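PDB 3B4Q: uncharacterized protein from Corynebacterium diphtheriae NCTC 13129, which is of unknown function but folds into a small all-helical domain that matches the C-terminal domain of the resuscitation-promoting factor Rpf1 family. Local coordinates for residues 12-15 with 20-23; 26-31 with 41-46. One frame throughout, in Å; residues are numbered along the deposited sequence.

Interaction 1 of 2, residues 12-15 with 20-23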
ATOM      1  N   ASP A  12      -8.760  -0.561  -6.220  1.00 11.40           N
ATOM      2  CA  ASP A  12      -9.427  -1.834  -6.598  1.00 11.72           C
ATOM      3  C   ASP A  12      -8.683  -3.011  -5.986  1.00 11.70           C
ATOM      4  O   ASP A  12      -9.304  -3.976  -5.520  1.00 12.43           O
ATOM      5  CB  ASP A  12      -9.472  -1.981  -8.122  1.00 12.91           C
ATOM      6  CG  ASP A  12     -10.181  -0.818  -8.786  1.00 15.32           C
ATOM      7  OD1 ASP A  12     -11.318  -0.484  -8.365  1.00 18.36           O
ATOM      8  OD2 ASP A  12      -9.613  -0.239  -9.743  1.00 16.81           O
ATOM      9  N   VAL A  13      -7.350  -2.957  -6.045  1.00 10.69           N
ATOM     10  CA  VAL A  13      -6.532  -4.020  -5.450  1.00 11.58           C
ATOM     11  C   VAL A  13      -6.838  -4.237  -3.959  1.00 11.27           C
ATOM     12  O   VAL A  13      -6.818  -5.396  -3.478  1.00 11.83           O
ATOM     13  CB  VAL A  13      -5.024  -3.752  -5.694  1.00 11.97           C
ATOM     14  CG1 VAL A  13      -4.141  -4.801  -4.943  1.00 13.97           C
ATOM     15  CG2 VAL A  13      -4.744  -3.721  -7.207  1.00 13.20           C
ATOM     16  N   VAL A  14      -7.095  -3.157  -3.222  1.00 11.50           N
ATOM     17  CA  VAL A  14      -7.372  -3.326  -1.783  1.00 10.74           C
ATOM     18  C   VAL A  14      -8.849  -3.249  -1.426  1.00 10.94           C
ATOM     19  O   VAL A  14      -9.193  -2.948  -0.275  1.00 12.44           O
ATOM     20  CB  VAL A  14      -6.564  -2.319  -0.924  1.00  9.45           C
ATOM     21  CG1 VAL A  14      -5.032  -2.540  -1.103  1.00 11.82           C
ATOM     22  CG2 VAL A  14      -6.986  -0.877  -1.231  1.00 11.50           C
ATOM     23  N   ALA A  15      -9.711  -3.565  -2.406  1.00 11.57           N
ATOM     24  CA  ALA A  15     -11.175  -3.573  -2.207  1.00 12.81           C
ATOM     25  C   ALA A  15     -11.607  -4.381  -0.986  1.00 13.27           C
ATOM     26  O   ALA A  15     -12.624  -4.049  -0.338  1.00 15.24           O
ATOM     27  CB  ALA A  15     -11.883  -4.094  -3.462  1.00 14.07           C
ATOM     28  N   PRO A  20      -8.206   0.784   7.345  1.00 13.39           N
ATOM     29  CA  PRO A  20      -7.034   1.689   7.326  1.00 13.95           C
ATOM     30  C   PRO A  20      -6.148   1.546   6.063  1.00 13.38           C
ATOM     31  O   PRO A  20      -5.495   2.507   5.641  1.00 12.57           O
ATOM     32  CB  PRO A  20      -6.268   1.302   8.582  1.00 15.83           C
ATOM     33  CG  PRO A  20      -7.265   0.751   9.432  1.00 15.71           C
ATOM     34  CD  PRO A  20      -8.219  -0.015   8.581  1.00 15.02           C
ATOM     35  N   VAL A  21      -6.124   0.337   5.498  1.00 12.29           N
ATOM     36  CA  VAL A  21      -5.378   0.096   4.259  1.00 12.10           C
ATOM     37  C   VAL A  21      -6.119   0.836   3.138  1.00 11.12           C
ATOM     38  O   VAL A  21      -5.525   1.587   2.336  1.00 11.03           O
ATOM     39  CB  VAL A  21      -5.248  -1.411   3.970  1.00 12.65           C
ATOM     40  CG1 VAL A  21      -4.653  -1.613   2.610  1.00 12.31           C
ATOM     41  CG2 VAL A  21      -4.347  -2.070   5.045  1.00 13.77           C
ATOM     42  N   GLN A  22      -7.443   0.678   3.100  1.00 10.98           N
ATOM     43  CA  GLN A  22      -8.240   1.379   2.096  0.50 11.03           C
ATOM     44  C   GLN A  22      -8.055   2.903   2.186  1.00 10.90           C
ATOM     45  O   GLN A  22      -7.957   3.601   1.150  1.00 11.30           O
ATOM     46  CB  GLN A  22      -9.719   1.011   2.235  0.50 11.38           C
ATOM     47  CG  GLN A  22      -9.965  -0.445   1.864  0.50 12.62           C
ATOM     48  CD  GLN A  22     -11.430  -0.776   1.760  0.50  9.10           C
ATOM     49  OE1 GLN A  22     -12.292   0.079   1.985  0.50 15.82           O
ATOM     50  NE2 GLN A  22     -11.731  -2.016   1.394  0.50 15.59           N
ATOM     51  N   ALA A  23      -8.016   3.434   3.406  1.00 10.60           N
ATOM     52  CA  ALA A  23      -7.847   4.859   3.620  1.00 11.35           C
ATOM     53  C   ALA A  23      -6.484   5.348   3.116  1.00 12.02           C
ATOM     54  O   ALA A  23      -6.392   6.370   2.404  1.00 12.63           O
ATOM     55  CB  ALA A  23      -7.968   5.184   5.099  1.00 12.59           C
TER
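The flat amide of Gln22 meets 12-15 at its nitrogen end. The carbonyl oxygens of Val14 and Ala15 both lie near NE2, off the same side of the amide plane, and neither stacks over the face. NE2 of Gln22 donates to O of Val14 over 3.2 Å. NE2 lies in the plane of the Val14 carbonyl, on a lone pair, but the bond is bent, with 138° at the hydrogen. The acceptor also stands 26° out of the Gln22 amide plane. The same NE2 comes within 2.8 Å of Ala15 O, but the angle is too poor for a hydrogen bond. Gln22 is modelled in two conformers, so this bond belongs to one of them and should be treated as doubtful. The glutamine chain is extended beyond CG, and this carries the amide across to the carbonyl. On the way, Gln22 CG passes 3.4 Å from Val14 O.

The contact lies where helix 10-13 gives way to a short connection and the chain turns into helix 19-35. Ala15 N still bonds to Asp12 O in the last turn, while Val14 has already left helical backbone angles. Two buried valines also meet across the turn. CG1 of Val14 meets CG1 of Val21 at 3.8 Å, the two side chains crossing at a slant. In Val21, CG1 lies opposite the backbone N (chi1 172°), which puts this methyl against Val14. Phe77 of helix 77-83 packs on Val14, and Phe92 packs on Val21.

Interaction 2 of 2, residues 26-31 with 41-46; sequences AGAQEY and ELAVDA
Leu42 leans from helix 39-56 toward helix 19-35. Its CB lies 4.2 Å from the CB of Ala28. CG carries the branch past Ala28, and CD1 makes the far contacts. That methyl sits 3.7 Å from CD2 of Tyr31, near the ring plane and at the ring's edge, not over a face. CD1 is also 3.7 Å from the backbone O of Ala28, so the methyl touches both Ala28 and Tyr31. The chi1 of Leu42, -110°, lies between staggered positions, so the rotamer is unusual and the placing of its methyls is less certain. Tyr31 has CG anti to its backbone N (chi1 -179°), which swings the ring out to meet the methyl.

The two segments belong to an antiparallel helical hairpin, with short-segment axes 8.2 Å apart at closest approach and 150° between their directions. Ala28 and Ala43 have the nearest CA pair, 5.1 Å apart. The methyl of Ala28 fits among Leu42, Ala43 and Ala46: CB is 3.6 Å from Ala43 CA and equally close to Leu42 O, and it touches the methyl of Ala46 at 3.8 Å. It thus meets backbone atoms of Leu42 and Ala43 and a small side chain, consistent with the close spacing of the helices. The side chains that meet are apolar, and the segments share no hydrogen bond. Beyond them, Pro10 and Phe77 pack on Ala43. Leu37, in the connection between the two helices, packs on Tyr31. Asn38 OD1 accepts a hydrogen bond from Glu41 N.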
ATOM      1  N   ALA A  26      -6.495   5.157  -0.704  1.00 11.32           N
ATOM      2  CA  ALA A  26      -7.396   6.173  -1.289  1.00 11.66           C
ATOM      3  C   ALA A  26      -6.724   7.563  -1.305  1.00 12.30           C
ATOM      4  O   ALA A  26      -6.816   8.298  -2.301  1.00 14.82           O
ATOM      5  CB  ALA A  26      -8.693   6.271  -0.497  1.00 12.67           C
ATOM      6  N   GLY A  27      -6.122   7.935  -0.168  1.00 12.15           N
ATOM      7  CA  GLY A  27      -5.469   9.252  -0.062  1.00 11.72           C
ATOM      8  C   GLY A  27      -4.357   9.383  -1.089  1.00 11.25           C
ATOM      9  O   GLY A  27      -4.200  10.431  -1.730  1.00 12.36           O
ATOM     10  N   ALA A  28      -3.548   8.325  -1.236  1.00 11.32           N
ATOM     11  CA  ALA A  28      -2.447   8.368  -2.202  1.00 11.09           C
ATOM     12  C   ALA A  28      -2.979   8.484  -3.623  1.00 11.93           C
ATOM     13  O   ALA A  28      -2.462   9.259  -4.419  1.00 13.22           O
ATOM     14  CB  ALA A  28      -1.568   7.071  -2.062  1.00 12.18           C
ATOM     15  N   GLN A  29      -4.003   7.701  -3.954  1.00 12.68           N
ATOM     16  CA  GLN A  29      -4.504   7.684  -5.311  1.00 14.50           C
ATOM     17  C   GLN A  29      -5.099   9.036  -5.663  1.00 15.20           C
ATOM     18  O   GLN A  29      -4.863   9.535  -6.763  1.00 16.87           O
ATOM     19  CB  GLN A  29      -5.503   6.525  -5.450  1.00 14.50           C
ATOM     20  CG  GLN A  29      -6.016   6.297  -6.836  1.00 17.00           C
ATOM     21  CD  GLN A  29      -6.669   4.933  -6.982  1.00 17.10           C
ATOM     22  OE1 GLN A  29      -6.127   3.901  -6.553  1.00 15.12           O
ATOM     23  NE2 GLN A  29      -7.817   4.913  -7.651  1.00 18.20           N
ATOM     24  N   GLU A  30      -5.781   9.673  -4.706  1.00 15.86           N
ATOM     25  CA  GLU A  30      -6.415  10.989  -4.897  0.50 17.51           C
ATOM     26  C   GLU A  30      -5.329  12.037  -5.151  1.00 16.94           C
ATOM     27  O   GLU A  30      -5.398  12.826  -6.143  1.00 17.39           O
ATOM     28  CB  GLU A  30      -7.202  11.394  -3.636  0.50 17.20           C
ATOM     29  CG  GLU A  30      -8.510  10.602  -3.363  0.50 19.56           C
ATOM     30  CD  GLU A  30      -9.167  10.924  -1.998  0.50 19.78           C
ATOM     31  OE1 GLU A  30      -8.501  11.449  -1.043  0.50 24.92           O
ATOM     32  OE2 GLU A  30     -10.376  10.645  -1.886  0.50 22.76           O
ATOM     33  N   TYR A  31      -4.346  12.058  -4.239  1.00 15.25           N
ATOM     34  CA  TYR A  31      -3.253  13.064  -4.338  1.00 15.70           C
ATOM     35  C   TYR A  31      -2.418  12.878  -5.612  1.00 15.78           C
ATOM     36  O   TYR A  31      -2.079  13.850  -6.344  1.00 15.90           O
ATOM     37  CB  TYR A  31      -2.372  13.079  -3.077  1.00 14.57           C
ATOM     38  CG  TYR A  31      -1.295  14.122  -3.222  1.00 15.10           C
ATOM     39  CD1 TYR A  31      -1.632  15.467  -3.305  1.00 15.62           C
ATOM     40  CD2 TYR A  31       0.035  13.764  -3.410  1.00 15.35           C
ATOM     41  CE1 TYR A  31      -0.636  16.460  -3.480  1.00 15.24           C
ATOM     42  CE2 TYR A  31       1.033  14.751  -3.584  1.00 15.69           C
ATOM     43  CZ  TYR A  31       0.676  16.075  -3.604  1.00 15.86           C
ATOM     44  OH  TYR A  31       1.625  17.045  -3.836  1.00 17.55           O
ATOM     45  N   GLU A  41       3.371   4.120  -7.161  1.00 16.72           N
ATOM     46  CA  GLU A  41       4.490   4.391  -6.275  1.00 16.73           C
ATOM     47  C   GLU A  41       4.003   5.108  -4.992  1.00 15.69           C
ATOM     48  O   GLU A  41       4.433   4.783  -3.870  1.00 14.93           O
ATOM     49  CB  GLU A  41       5.528   5.239  -7.000  1.00 19.96           C
ATOM     50  CG  GLU A  41       6.648   5.671  -6.145  1.00 27.18           C
ATOM     51  CD  GLU A  41       7.764   6.312  -6.954  1.00 29.44           C
ATOM     52  OE1 GLU A  41       7.869   6.024  -8.177  1.00 37.79           O
ATOM     53  OE2 GLU A  41       8.545   7.089  -6.353  1.00 38.94           O
ATOM     54  N   LEU A  42       3.125   6.106  -5.167  1.00 14.63           N
ATOM     55  CA  LEU A  42       2.605   6.810  -4.012  1.00 13.84           C
ATOM     56  C   LEU A  42       1.784   5.878  -3.106  1.00 12.77           C
ATOM     57  O   LEU A  42       1.857   5.937  -1.870  1.00 12.34           O
ATOM     58  CB  LEU A  42       1.765   8.026  -4.438  1.00 14.96           C
ATOM     59  CG  LEU A  42       2.261   9.464  -4.213  1.00 22.18           C
ATOM     60  CD1 LEU A  42       1.034  10.308  -4.035  1.00 22.51           C
ATOM     61  CD2 LEU A  42       3.112   9.597  -2.949  1.00 20.46           C
ATOM     62  N   ALA A  43       0.980   5.017  -3.728  1.00 10.64           N
ATOM     63  CA  ALA A  43       0.184   4.073  -2.939  1.00 10.93           C
ATOM     64  C   ALA A  43       1.053   3.059  -2.170  1.00 11.04           C
ATOM     65  O   ALA A  43       0.767   2.718  -1.005  1.00 10.39           O
ATOM     66  CB  ALA A  43      -0.830   3.354  -3.832  1.00 11.57           C
ATOM     67  N   VAL A  44       2.099   2.547  -2.804  1.00 10.96           N
ATOM     68  CA  VAL A  44       3.049   1.689  -2.088  1.00 11.48           C
ATOM     69  C   VAL A  44       3.651   2.448  -0.887  1.00 11.64           C
ATOM     70  O   VAL A  44       3.668   1.939   0.246  1.00 11.52           O
ATOM     71  CB  VAL A  44       4.176   1.154  -3.038  1.00 11.91           C
ATOM     72  CG1 VAL A  44       5.326   0.518  -2.208  1.00 14.12           C
ATOM     73  CG2 VAL A  44       3.574   0.184  -4.090  1.00 13.20           C
ATOM     74  N   ASP A  45       4.128   3.679  -1.119  1.00 11.40           N
ATOM     75  CA  ASP A  45       4.706   4.473  -0.002  1.00 12.39           C
ATOM     76  C   ASP A  45       3.686   4.692   1.146  1.00 12.34           C
ATOM     77  O   ASP A  45       4.026   4.558   2.330  1.00 12.67           O
ATOM     78  CB  ASP A  45       5.202   5.815  -0.498  1.00 12.87           C
ATOM     79  CG  ASP A  45       6.451   5.710  -1.400  1.00 18.25           C
ATOM     80  OD1 ASP A  45       7.088   4.621  -1.468  1.00 20.55           O
ATOM     81  OD2 ASP A  45       6.805   6.757  -2.036  1.00 21.15           O
ATOM     82  N   ALA A  46       2.457   5.073   0.792  1.00 11.30           N
ATOM     83  CA  ALA A  46       1.403   5.348   1.791  1.00 12.45           C
ATOM     84  C   ALA A  46       1.073   4.077   2.590  1.00 11.89           C
ATOM     85  O   ALA A  46       0.932   4.121   3.826  1.00 12.83           O
ATOM     86  CB  ALA A  46       0.159   5.899   1.116  1.00 13.13           C
TER

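How the interactions relate
Interactions 1 and 2 follow one another along the chain and share helix 19-35. Residues 20-23 of its early part meet the chain at the end of helix 10-13, and residues 26-31 further on pair with helix 39-56. Their centres are about 10 Å apart; beyond adjoining along helix 19-35 they do not touch. They are joined through common neighbours. Phe77 packs on Val14 of interaction 1 and on Ala43 of interaction 2. Helix 10-13 also reaches interaction 2, where Gln29 OE1 accepts a hydrogen bond from Arg11 N. Both centres lie about 7 to 8 Å from the centre of the chain. The domain's function is unknown, so neither contact can be tied to a site.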